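Epimerase domain-containing protein (Bacillus cereus HuA2-4, PDB 6ZLK) interconverts UDP-glucuronic acid and UDP-galacturonic acid by inverting the sugar at C4, using a bound NAD as redox cofactor. Local coordinates at residues A[105-108]-A[109-113]; A[184-188]-A[189-193]. All coordinates share one frame; numbering follows the deposited sequence.

Contact 1: residues A[105-108]-A[109-113]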
loop_
_atom_site.group_PDB
_atom_site.type_symbol
_atom_site.label_atom_id
_atom_site.label_comp_id
_atom_site.label_asym_id
_atom_site.label_seq_id
_atom_site.Cartn_x
_atom_site.Cartn_y
_atom_site.Cartn_z
ATOM N N VAL A 105 -1.453 -9.804 -7.009
ATOM C CA VAL A 105 -2.471 -10.880 -7.030
ATOM C C VAL A 105 -3.853 -10.301 -6.709
ATOM O O VAL A 105 -4.836 -10.654 -7.338
ATOM C CB VAL A 105 -2.055 -11.992 -6.046
ATOM C CG1 VAL A 105 -3.219 -12.855 -5.634
ATOM C CG2 VAL A 105 -1.000 -12.858 -6.702
ATOM N N THR A 106 -3.925 -9.439 -5.722
ATOM C CA THR A 106 -5.214 -8.880 -5.298
ATOM C C THR A 106 -5.773 -8.021 -6.439
ATOM O O THR A 106 -6.965 -8.151 -6.763
ATOM C CB THR A 106 -5.072 -8.086 -4.001
ATOM O OG1 THR A 106 -4.640 -8.957 -2.944
ATOM C CG2 THR A 106 -6.365 -7.453 -3.561
ATOM N N GLN A 107 -4.926 -7.220 -7.044
ATOM C CA GLN A 107 -5.394 -6.385 -8.177
ATOM C C GLN A 107 -5.916 -7.298 -9.292
ATOM O O GLN A 107 -6.965 -6.977 -9.888
ATOM C CB GLN A 107 -4.309 -5.446 -8.673
ATOM C CG GLN A 107 -4.827 -4.471 -9.722
ATOM C CD GLN A 107 -4.381 -4.803 -11.114
ATOM O OE1 GLN A 107 -3.803 -5.851 -11.361
ATOM N NE2 GLN A 107 -4.704 -3.906 -12.040
ATOM N N GLN A 108 -5.188 -8.336 -9.654
ATOM C CA GLN A 108 -5.629 -9.186 -10.777
ATOM C C GLN A 108 -6.978 -9.859 -10.456
ATOM O O GLN A 108 -7.838 -9.978 -11.359
ATOM C CB GLN A 108 -4.575 -10.242 -11.096
ATOM C CG GLN A 108 -3.309 -9.664 -11.716
ATOM C CD GLN A 108 -2.667 -10.665 -12.666
ATOM O OE1 GLN A 108 -2.984 -11.851 -12.691
ATOM N NE2 GLN A 108 -1.704 -10.201 -13.438
ATOM N N LEU A 109 -7.142 -10.362 -9.251
ATOM C CA LEU A 109 -8.436 -10.961 -8.840
ATOM C C LEU A 109 -9.544 -9.922 -8.949
ATOM O O LEU A 109 -10.576 -10.237 -9.527
ATOM C CB LEU A 109 -8.359 -11.516 -7.433
ATOM C CG LEU A 109 -7.555 -12.792 -7.298
ATOM C CD1 LEU A 109 -7.377 -13.073 -5.843
ATOM C CD2 LEU A 109 -8.264 -13.979 -7.970
ATOM N N LEU A 110 -9.333 -8.719 -8.427
ATOM C CA LEU A 110 -10.404 -7.715 -8.461
ATOM C C LEU A 110 -10.722 -7.319 -9.889
ATOM O O LEU A 110 -11.912 -7.136 -10.176
ATOM C CB LEU A 110 -10.013 -6.499 -7.658
ATOM C CG LEU A 110 -9.922 -6.775 -6.167
ATOM C CD1 LEU A 110 -9.134 -5.679 -5.506
ATOM C CD2 LEU A 110 -11.306 -6.961 -5.599
ATOM N N GLU A 111 -9.709 -7.146 -10.743
ATOM C CA GLU A 111 -9.961 -6.817 -12.178
ATOM C C GLU A 111 -10.845 -7.913 -12.781
ATOM O O GLU A 111 -11.766 -7.612 -13.547
ATOM C CB GLU A 111 -8.640 -6.707 -12.931
ATOM C CG GLU A 111 -7.906 -5.388 -12.743
ATOM C CD GLU A 111 -8.433 -4.242 -13.597
ATOM O OE1 GLU A 111 -9.006 -4.531 -14.651
ATOM O OE2 GLU A 111 -8.245 -3.082 -13.203
ATOM N N ALA A 112 -10.558 -9.173 -12.483
ATOM C CA ALA A 112 -11.276 -10.304 -13.099
ATOM C C ALA A 112 -12.712 -10.304 -12.591
ATOM O O ALA A 112 -13.626 -10.709 -13.310
ATOM C CB ALA A 112 -10.553 -11.590 -12.793
ATOM N N CYS A 113 -12.937 -9.781 -11.387
ATOM C CA CYS A 113 -14.274 -9.784 -10.755
ATOM C C CYS A 113 -15.172 -8.660 -11.299
ATOM O O CYS A 113 -16.404 -8.718 -11.064
ATOM C CB CYS A 113 -14.155 -9.736 -9.243
ATOM S SG CYS A 113 -13.557 -11.321 -8.599
#

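Contact 2: residues A[184-188]-A[189-193]. With UGA (uridine-5'-diphosphate-glucuronic acid), chain F.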
loop_
_atom_site.group_PDB
_atom_site.type_symbol
_atom_site.label_atom_id
_atom_site.label_comp_id
_atom_site.label_asym_id
_atom_site.label_seq_id
_atom_site.Cartn_x
_atom_site.Cartn_y
_atom_site.Cartn_z
ATOM N N GLN A 184 -1.007 -24.835 12.316
ATOM C CA GLN A 184 -0.359 -23.504 12.309
ATOM C C GLN A 184 0.973 -23.531 11.577
ATOM O O GLN A 184 1.695 -24.503 11.619
ATOM C CB GLN A 184 -0.157 -22.989 13.711
ATOM C CG GLN A 184 0.228 -21.543 13.758
ATOM C CD GLN A 184 0.709 -21.058 15.100
ATOM O OE1 GLN A 184 1.457 -21.723 15.835
ATOM N NE2 GLN A 184 0.252 -19.877 15.469
ATOM N N ARG A 185 1.251 -22.509 10.796
ATOM C CA ARG A 185 2.482 -22.476 9.974
ATOM C C ARG A 185 3.701 -22.705 10.876
ATOM O O ARG A 185 3.788 -22.150 11.978
ATOM C CB ARG A 185 2.631 -21.140 9.225
ATOM C CG ARG A 185 1.420 -20.639 8.457
ATOM C CD ARG A 185 1.899 -19.573 7.509
ATOM N NE ARG A 185 2.721 -18.540 8.136
ATOM C CZ ARG A 185 2.292 -17.393 8.695
ATOM N NH1 ARG A 185 1.021 -17.030 8.663
ATOM N NH2 ARG A 185 3.176 -16.550 9.209
ATOM N N PRO A 186 4.748 -23.403 10.402
ATOM C CA PRO A 186 5.963 -23.617 11.195
ATOM C C PRO A 186 6.808 -22.379 11.536
ATOM O O PRO A 186 7.697 -22.494 12.400
ATOM C CB PRO A 186 6.816 -24.592 10.393
ATOM C CG PRO A 186 6.076 -24.866 9.150
ATOM C CD PRO A 186 4.704 -24.234 9.186
ATOM N N ASP A 187 6.551 -21.234 10.898
ATOM C CA ASP A 187 7.299 -19.986 11.196
ATOM C C ASP A 187 6.631 -19.264 12.367
ATOM O O ASP A 187 7.202 -18.308 12.836
ATOM C CB ASP A 187 7.443 -19.078 9.967
ATOM C CG ASP A 187 6.136 -18.588 9.365
ATOM O OD1 ASP A 187 5.285 -19.407 9.107
ATOM O OD2 ASP A 187 5.986 -17.365 9.176
ATOM N N MET A 188 5.427 -19.664 12.768
ATOM C CA MET A 188 4.714 -18.908 13.831
ATOM C C MET A 188 5.167 -19.317 15.214
ATOM O O MET A 188 5.792 -20.355 15.423
ATOM C CB MET A 188 3.207 -19.087 13.633
ATOM C CG MET A 188 2.759 -18.393 12.373
ATOM S SD MET A 188 0.941 -18.278 12.291
ATOM C CE MET A 188 0.567 -16.949 13.406
ATOM N N ALA A 189 4.936 -18.460 16.188
ATOM C CA ALA A 189 5.500 -18.608 17.524
ATOM C C ALA A 189 5.086 -19.937 18.133
ATOM O O ALA A 189 5.948 -20.656 18.705
ATOM C CB ALA A 189 5.062 -17.497 18.421
ATOM N N PHE A 190 3.811 -20.249 18.185
ATOM C CA PHE A 190 3.387 -21.407 18.995
ATOM C C PHE A 190 3.975 -22.676 18.406
ATOM O O PHE A 190 4.360 -23.561 19.181
ATOM C CB PHE A 190 1.865 -21.504 19.121
ATOM C CG PHE A 190 1.221 -20.397 19.927
ATOM C CD1 PHE A 190 1.955 -19.350 20.458
ATOM C CD2 PHE A 190 -0.148 -20.422 20.110
ATOM C CE1 PHE A 190 1.324 -18.333 21.147
ATOM C CE2 PHE A 190 -0.778 -19.413 20.813
ATOM C CZ PHE A 190 -0.027 -18.391 21.364
ATOM N N HIS A 191 3.982 -22.801 17.100
ATOM C CA HIS A 191 4.521 -23.984 16.395
ATOM C C HIS A 191 5.995 -24.103 16.784
ATOM O O HIS A 191 6.437 -25.173 17.259
ATOM C CB HIS A 191 4.358 -23.833 14.915
ATOM C CG HIS A 191 4.716 -25.053 14.131
ATOM N ND1 HIS A 191 3.859 -25.535 13.190
ATOM C CD2 HIS A 191 5.823 -25.838 14.097
ATOM C CE1 HIS A 191 4.400 -26.622 12.627
ATOM N NE2 HIS A 191 5.607 -26.825 13.203
ATOM N N ARG A 192 6.756 -23.011 16.669
ATOM C CA ARG A 192 8.199 -23.028 17.036
ATOM C C ARG A 192 8.385 -23.408 18.490
ATOM O O ARG A 192 9.287 -24.246 18.770
ATOM C CB ARG A 192 8.909 -21.703 16.692
ATOM C CG ARG A 192 8.988 -21.426 15.208
ATOM C CD ARG A 192 9.444 -20.015 14.837
ATOM N NE ARG A 192 10.626 -19.615 15.614
ATOM C CZ ARG A 192 11.865 -19.930 15.281
ATOM N NH1 ARG A 192 12.095 -20.567 14.141
ATOM N NH2 ARG A 192 12.874 -19.616 16.089
ATOM N N LEU A 193 7.699 -22.735 19.407
ATOM C CA LEU A 193 7.903 -22.886 20.851
ATOM C C LEU A 193 7.529 -24.295 21.267
ATOM O O LEU A 193 8.230 -24.854 22.086
ATOM C CB LEU A 193 7.063 -21.851 21.602
ATOM C CG LEU A 193 7.556 -20.426 21.415
ATOM C CD1 LEU A 193 6.547 -19.462 22.021
ATOM C CD2 LEU A 193 8.910 -20.217 22.086
HETATM C "C1'" UGA F . 0.828 -13.613 12.835
HETATM C "C2'" UGA F . 1.009 -14.196 11.441
HETATM O "O2'" UGA F . 2.345 -14.674 11.346
HETATM C "C3'" UGA F . 0.764 -13.183 10.349
HETATM O "O3'" UGA F . 0.711 -13.896 9.111
HETATM C "C4'" UGA F . -0.523 -12.404 10.566
HETATM O "O4'" UGA F . -0.591 -11.351 9.596
HETATM C "C5'" UGA F . -0.552 -11.821 11.988
HETATM O "O5'" UGA F . -0.377 -12.877 12.938
HETATM C "C6'" UGA F . -1.821 -11.051 12.392
HETATM O "O'P" UGA F . -2.387 -10.344 11.591
HETATM O "O'Q" UGA F . -2.209 -11.111 13.527
HETATM P PB UGA F . 2.442 -12.585 14.634
HETATM O O1B UGA F . 1.456 -11.912 15.490
HETATM O O2B UGA F . 3.818 -12.046 14.462
HETATM O O3B UGA F . 1.979 -12.846 13.120
HETATM O O3A UGA F . 2.492 -14.100 15.133
HETATM P PA UGA F . 3.596 -15.114 15.684
HETATM O O1A UGA F . 4.544 -15.384 14.600
HETATM O O2A UGA F . 2.860 -16.218 16.324
HETATM O O5D UGA F . 4.347 -14.229 16.804
HETATM C C5D UGA F . 3.712 -13.763 17.979
HETATM C C4D UGA F . 4.770 -13.229 18.896
HETATM O O4D UGA F . 5.740 -14.259 19.204
HETATM C C3D UGA F . 5.572 -12.050 18.336
HETATM O O3D UGA F . 5.521 -11.059 19.365
HETATM C C2D UGA F . 6.982 -12.602 18.114
HETATM O O2D UGA F . 7.960 -11.685 18.576
HETATM C C1D UGA F . 7.057 -13.763 19.098
HETATM N N1 UGA F . 7.928 -14.870 18.678
HETATM C C6 UGA F . 7.764 -15.495 17.473
HETATM C C2 UGA F . 8.823 -15.336 19.633
HETATM O O2 UGA F . 9.005 -14.791 20.715
HETATM N N3 UGA F . 9.499 -16.455 19.265
HETATM C C4 UGA F . 9.393 -17.135 18.075
HETATM O O4 UGA F . 10.117 -18.111 17.899
HETATM C C5 UGA F . 8.462 -16.581 17.126
HETATM O O HOH W 1 1.618 -18.248 17.494
HETATM O O HOH W 2 10.509 -21.578 11.998
#

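Contact 1: residues A[105-108]-A[109-113]
T106 and L110 lie side by side one turn apart on helix 96-113, the connecting helix of the beta-alpha-beta unit formed with strands 77-80 and 120-126, and offer a compact example of how one helix serves two neighbours. On the packed side, T106 CG2 meets L110 CD1 at 3.8 Å. The methyl of T106 stands anti to its own N (the hydroxyl is at chi1 -62°), which sets it beside L110 CD1, while OG1 bonds to H80 NE2 and to the carbonyl of N102. V105 and L109 repeat the arrangement more slackly, CG1 to CD1 at 4.2 Å, with V105 also touching the NAD. F121 of strand 120-126 packs against both leucines, and helix 148-167 covers L110 as well.

Beneath the side chains run regular helical bonds, such as L110 N to T106 O at 2.9 Å; the last of the four, A112 N to Q108 O, is more bent, at 151°. Q108, partly exposed, marks the looser side, though it still touches L64 and L68.

Q107 and E111 cross obliquely, amide and carboxylate planes 46° apart, with Q107 NE2 lying 3.6 Å from E111 CG. Their polar ends serve other partners: Q107 NE2 donates to G92 O of the second subunit, while E111 OE2 pairs with Y163 OH and with G92 N of that subunit. The chemistry thus implies two duties for one helix, apolar packing on the sheet and polar recognition of the dimer partner's backbone.

Contact 2: residues A[184-188]-A[189-193]
P186 lies against H191, its CA 3.4 Å from the centroid of the imidazole and nearly on the ring normal, a CH-pi contact where the type I beta turn R185 to M188 lies against the first turn of helix 189-198. M188 holds the N-cap position in this extended short-chain-dehydrogenase-type fold, and its carbonyl receives R192 N. The imidazole sits alongside the proline because CG of H191 is anti to its N (chi1 -173°). ND1 then donates to Q184 O at 2.9 Å, arriving 41° above the carbonyl plane, and NE2 bonds to Y314, fixing the ring's rotation from two ends. The extended chain of Q184 reaches the helix start, where OE1 takes a weak bond from H191 N and the amide crosses the ring of F190 at a steep angle; NE2 donates to V179 O.

R185 turns away from the helix. It grips D187 side-on, NE to OD1 and NH2 to OD2, each at 2.9 Å, and M188 CG lies over one face of the guanidinium, toward its rim. So oriented, NH1 and NH2 reach O3' and O2' of the UDP-glucuronic acid, and NH1 also makes a salt bridge to the NAD pyrophosphate. The helix N-terminus addresses the alpha phosphate: A189 N donates to O2A at 3.1 Å, a placement in which the helix dipole would probably favour the negative charge. Water 1 joins Q184 NE2 and F190 N to the same oxygen. Farther along, R192, its chain bent at chi3, presents the edge of its guanidinium with uracil O4 in its plane, and NE gives O4 an almost straight bond of 2.8 Å at 176°.

How the contacts relate
Both contacts are local and largely buried, yet neighbours in sequence take different chemistry from their place in the fold. Contact 1 lies within a single helix, 96-113, in the beta-alpha-beta unit of strands 77-80 and 120-126, and contact 2 joins a loop after strand 171-180 to the start of helix 189-198. They share no element and do not touch: their centres are about 30 Å apart, on opposite sides of the chain's centre. Contact 1 is mainly apolar toward the sheet and polar toward the second subunit, meeting NAD through V105 alone. Contact 2 meets no other chain; R185, R192 and the helix N-terminus bind the UDP-sugar, R185 also the cofactor.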